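Local atomic coordinates of fatty acid synthase 1, isoform A (PDB entry 6FN6), a protein that probably carries out de novo synthesis of long-chain saturated fatty acids as a multifunctional NADPH-dependent enzyme, here represented by its dehydratase, enoylreductase and ketoreductase region. Residues K281-A286 against V317-R322; Q325-E330 against G335-V340; K389-S394 against T422-V427. All blocks are in the same frame, centred on the assembly; numbering follows the deposited sequence.

Contact 1: K281-A286 against V317-R322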
loop_
_atom_site.group_PDB
_atom_site.type_symbol
_atom_site.label_atom_id
_atom_site.label_comp_id
_atom_site.label_asym_id
_atom_site.label_seq_id
_atom_site.Cartn_x
_atom_site.Cartn_y
_atom_site.Cartn_z
ATOM N N LYS A 281 43.514 47.032 -13.092
ATOM C CA LYS A 281 42.969 46.514 -14.339
ATOM C C LYS A 281 43.584 47.226 -15.541
ATOM O O LYS A 281 43.774 46.623 -16.598
ATOM C CB LYS A 281 41.449 46.664 -14.369
ATOM C CG LYS A 281 40.699 45.487 -13.771
ATOM C CD LYS A 281 39.220 45.519 -14.124
ATOM C CE LYS A 281 38.976 45.127 -15.578
ATOM N NZ LYS A 281 39.305 43.698 -15.854
ATOM N N ALA A 282 43.893 48.508 -15.374
ATOM C CA ALA A 282 44.477 49.296 -16.453
ATOM C C ALA A 282 45.832 48.716 -16.837
ATOM O O ALA A 282 46.149 48.579 -18.019
ATOM C CB ALA A 282 44.614 50.753 -16.040
ATOM N N ARG A 283 46.622 48.365 -15.828
ATOM C CA ARG A 283 47.936 47.772 -16.046
ATOM C C ARG A 283 47.832 46.438 -16.777
ATOM O O ARG A 283 48.581 46.178 -17.717
ATOM C CB ARG A 283 48.659 47.588 -14.713
ATOM C CG ARG A 283 50.117 47.176 -14.837
ATOM C CD ARG A 283 50.865 47.417 -13.536
ATOM N NE ARG A 283 52.204 46.834 -13.551
ATOM C CZ ARG A 283 52.466 45.566 -13.249
ATOM N NH1 ARG A 283 51.482 44.738 -12.919
ATOM N NH2 ARG A 283 53.713 45.119 -13.284
ATOM N N LEU A 284 46.915 45.589 -16.331
ATOM C CA LEU A 284 46.710 44.292 -16.963
ATOM C C LEU A 284 46.356 44.459 -18.439
ATOM O O LEU A 284 46.846 43.714 -19.286
ATOM C CB LEU A 284 45.619 43.503 -16.237
ATOM C CG LEU A 284 45.974 42.985 -14.838
ATOM C CD1 LEU A 284 44.805 42.215 -14.253
ATOM C CD2 LEU A 284 47.228 42.117 -14.842
ATOM N N HIS A 285 45.499 45.431 -18.740
ATOM C CA HIS A 285 45.140 45.733 -20.124
ATOM C C HIS A 285 46.358 46.191 -20.928
ATOM O O HIS A 285 46.539 45.796 -22.081
ATOM C CB HIS A 285 44.045 46.800 -20.174
ATOM C CG HIS A 285 42.678 46.282 -19.867
ATOM N ND1 HIS A 285 42.346 44.942 -19.971
ATOM C CD2 HIS A 285 41.552 46.908 -19.455
ATOM C CE1 HIS A 285 41.082 44.777 -19.641
ATOM N NE2 HIS A 285 40.573 45.957 -19.321
ATOM N N ALA A 286 47.188 47.029 -20.319
ATOM C CA ALA A 286 48.401 47.500 -20.972
ATOM C C ALA A 286 49.261 46.310 -21.389
ATOM O O ALA A 286 49.778 46.268 -22.506
ATOM C CB ALA A 286 49.179 48.432 -20.049
ATOM N N VAL A 317 54.458 39.651 -7.002
ATOM C CA VAL A 317 54.018 40.717 -7.904
ATOM C C VAL A 317 54.435 40.512 -9.363
ATOM O O VAL A 317 53.956 41.227 -10.244
ATOM C CB VAL A 317 54.535 42.092 -7.419
ATOM C CG1 VAL A 317 53.968 42.424 -6.047
ATOM C CG2 VAL A 317 56.062 42.140 -7.421
ATOM N N LEU A 318 55.319 39.553 -9.627
ATOM C CA LEU A 318 55.767 39.304 -10.997
ATOM C C LEU A 318 54.565 38.968 -11.881
ATOM O O LEU A 318 53.574 38.413 -11.406
ATOM C CB LEU A 318 56.820 38.192 -11.041
ATOM C CG LEU A 318 56.526 36.884 -10.311
ATOM C CD1 LEU A 318 55.763 35.912 -11.192
ATOM C CD2 LEU A 318 57.826 36.262 -9.815
ATOM N N VAL A 319 54.658 39.306 -13.165
ATOM C CA VAL A 319 53.521 39.191 -14.077
ATOM C C VAL A 319 53.613 37.971 -14.992
ATOM O O VAL A 319 52.707 37.729 -15.792
ATOM C CB VAL A 319 53.376 40.472 -14.930
ATOM C CG1 VAL A 319 53.221 41.699 -14.040
ATOM C CG2 VAL A 319 54.568 40.640 -15.878
ATOM N N ALA A 320 54.704 37.218 -14.882
ATOM C CA ALA A 320 54.969 36.084 -15.767
ATOM C C ALA A 320 53.728 35.232 -16.049
ATOM O O ALA A 320 53.438 34.912 -17.204
ATOM C CB ALA A 320 56.063 35.211 -15.174
ATOM N N ASN A 321 52.999 34.869 -14.997
ATOM C CA ASN A 321 51.817 34.025 -15.147
ATOM C C ASN A 321 50.806 34.676 -16.080
ATOM O O ASN A 321 50.262 34.024 -16.972
ATOM C CB ASN A 321 51.171 33.749 -13.787
ATOM C CG ASN A 321 51.921 32.704 -12.985
ATOM O OD1 ASN A 321 52.818 32.035 -13.499
ATOM N ND2 ASN A 321 51.551 32.551 -11.717
ATOM N N ARG A 322 50.549 35.961 -15.864
ATOM C CA ARG A 322 49.588 36.694 -16.678
ATOM C C ARG A 322 50.011 36.716 -18.143
ATOM O O ARG A 322 49.181 36.563 -19.036
ATOM C CB ARG A 322 49.421 38.123 -16.156
ATOM C CG ARG A 322 48.380 38.948 -16.905
ATOM C CD ARG A 322 46.971 38.395 -16.738
ATOM N NE ARG A 322 46.526 38.426 -15.347
ATOM C CZ ARG A 322 45.404 37.864 -14.908
ATOM N NH1 ARG A 322 44.604 37.220 -15.747
ATOM N NH2 ARG A 322 45.082 37.944 -13.624
#
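The NE of R283 forms a salt bridge to OE1 of E407, and the far end of the same guanidinium rests against V319. The nearest atoms are R283 NH2 and V319 CG1, 3.5 Å apart, and R283 NH1 lies 3.7 Å from that methyl. The CG1 methyl approaches at a slant to the guanidinium plane, and a methyl can offer that group only van der Waals contact. The reach comes from the chain: CG stands anti to the backbone N (chi1 -171°) and the chain stays extended to NE, carrying the charged group off helix 279-296 and over to the residues that lead into helix 320-329.

One residue on, L284 meets R322. Its CD2 is 3.8 Å from R322 NE and 4.0 Å from R322 CG, while its CD1 sits over one face of the guanidinium; the two side chains run at about a right angle. The R322 chain bends at chi2 (65°) and chi3 (63°), which lays it across the leucine. These two residues also mark the closest backbone approach, with 8.1 Å between L284 CA and R322 CA.

V319 is also held outside the contact: its N donates to E308 OE2 and its side chain touches F378, while R283 packs on I380. F378 and I380 both belong to strand 374-380.

No hydrogen bond joins the two segments, and 174 Å² is buried between them. Each pair combines an arginine with an aliphatic residue: methyl groups lie against the guanidinium groups, and the one charge partner identified, E407 for R283, lies outside the segments. The contact therefore joins helix 279-296 to the loop and first turn of helix 320-329 through dispersion.

Contact 2: Q325-E330 against G335-V340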
loop_
_atom_site.group_PDB
_atom_site.type_symbol
_atom_site.label_atom_id
_atom_site.label_comp_id
_atom_site.label_asym_id
_atom_site.label_seq_id
_atom_site.Cartn_x
_atom_site.Cartn_y
_atom_site.Cartn_z
ATOM N N GLN A 325 49.521 33.450 -19.691
ATOM C CA GLN A 325 48.081 33.244 -19.774
ATOM C C GLN A 325 47.503 33.943 -21.004
ATOM O O GLN A 325 46.604 33.418 -21.661
ATOM C CB GLN A 325 47.400 33.746 -18.501
ATOM C CG GLN A 325 45.987 33.226 -18.318
ATOM C CD GLN A 325 45.362 33.685 -17.018
ATOM O OE1 GLN A 325 46.034 33.778 -15.989
ATOM N NE2 GLN A 325 44.068 33.980 -17.057
ATOM N N ILE A 326 48.024 35.127 -21.313
ATOM C CA ILE A 326 47.587 35.874 -22.488
ATOM C C ILE A 326 48.018 35.129 -23.747
ATOM O O ILE A 326 47.248 34.999 -24.699
ATOM C CB ILE A 326 48.147 37.307 -22.477
ATOM C CG1 ILE A 326 47.644 38.073 -21.255
ATOM C CG2 ILE A 326 47.735 38.051 -23.737
ATOM C CD1 ILE A 326 48.478 39.292 -20.915
ATOM N N ILE A 327 49.256 34.644 -23.746
ATOM C CA ILE A 327 49.802 33.929 -24.890
ATOM C C ILE A 327 48.982 32.667 -25.132
ATOM O O ILE A 327 48.426 32.475 -26.217
ATOM C CB ILE A 327 51.291 33.593 -24.679
ATOM C CG1 ILE A 327 52.109 34.881 -24.548
ATOM C CG2 ILE A 327 51.821 32.742 -25.833
ATOM C CD1 ILE A 327 53.532 34.668 -24.074
ATOM N N GLU A 328 48.903 31.818 -24.110
ATOM C CA GLU A 328 48.192 30.545 -24.206
ATOM C C GLU A 328 46.764 30.752 -24.693
ATOM O O GLU A 328 46.210 29.913 -25.402
ATOM C CB GLU A 328 48.180 29.844 -22.846
ATOM C CG GLU A 328 49.546 29.365 -22.369
ATOM C CD GLU A 328 49.976 28.062 -23.016
ATOM O OE1 GLU A 328 49.172 27.471 -23.767
ATOM O OE2 GLU A 328 51.121 27.625 -22.770
ATOM N N GLY A 329 46.177 31.881 -24.311
ATOM C CA GLY A 329 44.826 32.226 -24.713
ATOM C C GLY A 329 44.630 32.270 -26.218
ATOM O O GLY A 329 43.607 31.816 -26.731
ATOM N N GLU A 330 45.607 32.826 -26.926
ATOM C CA GLU A 330 45.538 32.926 -28.380
ATOM C C GLU A 330 45.499 31.522 -28.996
ATOM O O GLU A 330 46.276 30.654 -28.594
ATOM C CB GLU A 330 46.738 33.709 -28.919
ATOM C CG GLU A 330 46.505 34.375 -30.269
ATOM C CD GLU A 330 45.553 35.555 -30.182
ATOM O OE1 GLU A 330 45.327 36.060 -29.062
ATOM O OE2 GLU A 330 45.028 35.977 -31.233
ATOM N N GLY A 335 53.280 29.193 -25.208
ATOM C CA GLY A 335 54.294 30.121 -24.746
ATOM C C GLY A 335 55.414 29.489 -23.946
ATOM O O GLY A 335 55.199 28.540 -23.193
ATOM N N ASP A 336 56.622 30.015 -24.132
ATOM C CA ASP A 336 57.767 29.632 -23.319
ATOM C C ASP A 336 58.184 30.821 -22.469
ATOM O O ASP A 336 59.049 31.602 -22.862
ATOM C CB ASP A 336 58.932 29.172 -24.194
ATOM C CG ASP A 336 60.185 28.884 -23.391
ATOM O OD1 ASP A 336 60.060 28.528 -22.199
ATOM O OD2 ASP A 336 61.295 29.005 -23.952
ATOM N N VAL A 337 57.561 30.956 -21.304
ATOM C CA VAL A 337 57.825 32.084 -20.422
ATOM C C VAL A 337 58.662 31.616 -19.243
ATOM O O VAL A 337 58.414 30.553 -18.676
ATOM C CB VAL A 337 56.515 32.739 -19.947
ATOM C CG1 VAL A 337 56.806 33.922 -19.032
ATOM C CG2 VAL A 337 55.677 33.174 -21.136
ATOM N N ALA A 338 59.663 32.412 -18.887
ATOM C CA ALA A 338 60.540 32.093 -17.770
ATOM C C ALA A 338 60.741 33.319 -16.890
ATOM O O ALA A 338 60.563 34.451 -17.340
ATOM C CB ALA A 338 61.878 31.576 -18.274
ATOM N N VAL A 339 61.100 33.087 -15.632
ATOM C CA VAL A 339 61.435 34.176 -14.728
ATOM C C VAL A 339 62.927 34.115 -14.443
ATOM O O VAL A 339 63.435 33.118 -13.931
ATOM C CB VAL A 339 60.615 34.109 -13.428
ATOM C CG1 VAL A 339 60.950 35.288 -12.520
ATOM C CG2 VAL A 339 59.126 34.079 -13.738
ATOM N N VAL A 340 63.622 35.195 -14.779
ATOM C CA VAL A 340 65.063 35.271 -14.602
ATOM C C VAL A 340 65.373 35.964 -13.284
ATOM O O VAL A 340 64.803 37.010 -12.975
ATOM C CB VAL A 340 65.736 36.000 -15.775
ATOM C CG1 VAL A 340 67.247 35.862 -15.683
ATOM C CG2 VAL A 340 65.227 35.462 -17.105
#
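Helix 325-329 and strand 335-340 run almost exactly antiparallel, with 175° between their directions and axes that approach to 8.5 Å; the CA atoms of I327 and G335 come closest, at 5.9 Å. The contact is carried mainly by I327, whose two branches divide the work. Its CG2 methyl lies against the G335 backbone, 3.8 Å from G335 CA and 3.9 Å from G335 N, a direct approach to the main chain of a residue without a side chain. The other branch, with CG1 anti to the carbonyl carbon (chi1 -62°), carries CD1 to V337 CG2 at 3.9 Å, two residues further along the strand. E328 follows at the margin: its chain bends at chi2 (-80°), bringing OE2 to 3.6 Å from G335 N, a proximity that is not a hydrogen bond.

The helix stops right here. E330 is the first residue to leave helical angles; its N still bonds to I327 O at 2.9 Å, after which four residues lead to G335. I327 also packs on L304 and on I291 of helix 279-296, while V337 meets A320 and L324.

Backbone bonds from D336 and A338 pair the strand with parallel strand 303-309. Strand 303-309, helix 320-329 and strand 334-341 thus form a beta-alpha-beta unit, as found in class I methyltransferase-like folds and consistent with the pseudo-methyltransferase domain of animal fatty acid synthases.

Contact 3: K389-S394 against T422-V427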
loop_
_atom_site.group_PDB
_atom_site.type_symbol
_atom_site.label_atom_id
_atom_site.label_comp_id
_atom_site.label_asym_id
_atom_site.label_seq_id
_atom_site.Cartn_x
_atom_site.Cartn_y
_atom_site.Cartn_z
ATOM N N LYS A 389 74.073 48.021 -18.528
ATOM C CA LYS A 389 74.382 46.610 -18.721
ATOM C C LYS A 389 73.122 45.745 -18.685
ATOM O O LYS A 389 73.013 44.769 -19.427
ATOM C CB LYS A 389 75.389 46.151 -17.664
ATOM C CG LYS A 389 76.817 46.578 -17.984
ATOM C CD LYS A 389 77.750 46.429 -16.794
ATOM C CE LYS A 389 79.167 46.843 -17.163
ATOM N NZ LYS A 389 80.091 46.825 -15.997
ATOM N N THR A 390 72.176 46.102 -17.820
ATOM C CA THR A 390 70.907 45.385 -17.743
ATOM C C THR A 390 70.195 45.457 -19.092
ATOM O O THR A 390 69.721 44.448 -19.613
ATOM C CB THR A 390 69.994 45.959 -16.640
ATOM O OG1 THR A 390 70.682 45.938 -15.384
ATOM C CG2 THR A 390 68.713 45.148 -16.519
ATOM N N LEU A 391 70.127 46.661 -19.650
ATOM C CA LEU A 391 69.513 46.874 -20.955
ATOM C C LEU A 391 70.257 46.122 -22.054
ATOM O O LEU A 391 69.642 45.445 -22.877
ATOM C CB LEU A 391 69.477 48.369 -21.283
ATOM C CG LEU A 391 68.982 48.756 -22.679
ATOM C CD1 LEU A 391 67.551 48.306 -22.891
ATOM C CD2 LEU A 391 69.112 50.259 -22.892
ATOM N N GLU A 392 71.581 46.252 -22.060
ATOM C CA GLU A 392 72.413 45.648 -23.096
ATOM C C GLU A 392 72.142 44.155 -23.257
ATOM O O GLU A 392 71.918 43.674 -24.369
ATOM C CB GLU A 392 73.894 45.872 -22.783
ATOM C CG GLU A 392 74.480 47.109 -23.442
ATOM C CD GLU A 392 75.905 47.384 -23.007
ATOM O OE1 GLU A 392 76.563 46.452 -22.500
ATOM O OE2 GLU A 392 76.371 48.528 -23.182
ATOM N N ASN A 393 72.155 43.428 -22.146
ATOM C CA ASN A 393 72.005 41.978 -22.189
ATOM C C ASN A 393 70.562 41.589 -22.476
ATOM O O ASN A 393 70.292 40.476 -22.924
ATOM C CB ASN A 393 72.477 41.355 -20.876
ATOM C CG ASN A 393 73.976 41.479 -20.683
ATOM O OD1 ASN A 393 74.754 41.207 -21.597
ATOM N ND2 ASN A 393 74.388 41.898 -19.493
ATOM N N SER A 394 69.639 42.510 -22.230
ATOM C CA SER A 394 68.245 42.294 -22.588
ATOM C C SER A 394 68.104 42.361 -24.105
ATOM O O SER A 394 67.331 41.613 -24.702
ATOM C CB SER A 394 67.341 43.332 -21.919
ATOM O OG SER A 394 67.460 43.287 -20.509
ATOM N N THR A 422 67.075 55.458 -27.702
ATOM C CA THR A 422 67.606 56.007 -28.944
ATOM C C THR A 422 69.097 55.695 -29.030
ATOM O O THR A 422 69.606 55.323 -30.087
ATOM C CB THR A 422 67.384 57.533 -29.039
ATOM O OG1 THR A 422 65.987 57.824 -28.927
ATOM C CG2 THR A 422 67.898 58.074 -30.367
ATOM N N LYS A 423 69.791 55.852 -27.907
ATOM C CA LYS A 423 71.225 55.605 -27.849
ATOM C C LYS A 423 71.573 54.186 -28.276
ATOM O O LYS A 423 72.598 53.963 -28.920
ATOM C CB LYS A 423 71.738 55.854 -26.427
ATOM C CG LYS A 423 73.193 55.463 -26.195
ATOM C CD LYS A 423 73.586 55.675 -24.746
ATOM C CE LYS A 423 74.999 55.187 -24.469
ATOM N NZ LYS A 423 75.311 55.225 -23.013
ATOM N N PHE A 424 70.723 53.231 -27.917
ATOM C CA PHE A 424 70.977 51.831 -28.240
ATOM C C PHE A 424 70.243 51.382 -29.499
ATOM O O PHE A 424 70.138 50.186 -29.772
ATOM C CB PHE A 424 70.609 50.944 -27.051
ATOM C CG PHE A 424 71.651 50.937 -25.967
ATOM C CD1 PHE A 424 72.637 49.964 -25.946
ATOM C CD2 PHE A 424 71.660 51.914 -24.985
ATOM C CE1 PHE A 424 73.606 49.957 -24.958
ATOM C CE2 PHE A 424 72.626 51.910 -23.994
ATOM C CZ PHE A 424 73.600 50.929 -23.983
ATOM N N GLY A 425 69.743 52.343 -30.268
ATOM C CA GLY A 425 69.176 52.052 -31.572
ATOM C C GLY A 425 67.755 51.527 -31.562
ATOM O O GLY A 425 67.287 50.961 -32.553
ATOM N N PHE A 426 67.069 51.705 -30.439
ATOM C CA PHE A 426 65.698 51.232 -30.299
ATOM C C PHE A 426 64.716 52.389 -30.425
ATOM O O PHE A 426 65.059 53.540 -30.161
ATOM C CB PHE A 426 65.510 50.515 -28.962
ATOM C CG PHE A 426 65.859 49.058 -29.009
ATOM C CD1 PHE A 426 67.170 48.652 -29.186
ATOM C CD2 PHE A 426 64.876 48.094 -28.887
ATOM C CE1 PHE A 426 67.493 47.310 -29.234
ATOM C CE2 PHE A 426 65.192 46.754 -28.934
ATOM C CZ PHE A 426 66.502 46.361 -29.109
ATOM N N VAL A 427 63.495 52.074 -30.843
ATOM C CA VAL A 427 62.447 53.075 -30.977
ATOM C C VAL A 427 61.251 52.668 -30.119
ATOM O O VAL A 427 60.960 51.483 -29.963
ATOM C CB VAL A 427 62.035 53.256 -32.454
ATOM C CG1 VAL A 427 61.346 52.002 -32.983
ATOM C CG2 VAL A 427 61.134 54.471 -32.614
#
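L391 and E392 meet the ring of F424 in two different ways. L391 CD2 sits over one face, 4.1 Å from the ring centroid and 29° off the normal, a CH-pi contact in which CD2 is 3.7 Å from F424 CD2. E392 comes to the CE1-CZ side of the ring: its CG lies obliquely near CE1 and CZ, while OE2 lies in the ring plane at the edge, 3.6 Å from F424 CE1. The carboxylate plane is turned 56° from that of the ring.

L391 has CG anti to its backbone N (chi1 174°), which directs the branch at the ring; in E392 the extended chain carries OE2 past CG to the ring edge. A weak hydrogen bond to T388 OG1 also engages E392 OE2. Putting an alanine in place of F424 removes the ring, which is likely to open a gap beside L391 CD2 and leave E392 freer to turn.

Further out, F424 is the first residue past helix 410-423, where a Schellman motif closes the helix: G425, with positive phi, is its C' residue, and G425 N bonds to T422 O at 3.0 Å. F424 O in turn lies in plane at the edge of the F426 ring. Within the facing helix, T390 O accepts from S394 N and, at 2.7 Å, from S394 OG, which arrive from opposite faces of the carbonyl plane.

The contact of L391 CD2 with the ring face is thus chiefly dispersion, whereas the partly positive C-H edge beside E392 OE2 is likely to be mildly favourable electrostatically.

Overall arrangement
From the N terminus the contacts follow in series, with none nested or crossing. Contact 1 closes a loop of 30 intervening residues that includes strand 303-309, joining helix 279-296 to the start of helix 320-329. The same helix then enters contact 2, a tight return of only four residues into strand 334-341. The two touch directly, A320 CB lying 3.6 Å from V339 CG2. Contact 3 closes a 27-residue excursion, bringing helix 389-395 against the turn that ends helix 410-423, ahead of strand 426-433; its centre is about 23 Å from each of the others. The sheet ordered 359-362, 334-341, 303-309, 374-380, 402-409, 438-445, 426-433, 270-271 links contacts 2 and 3, consistent with one methyltransferase-like domain.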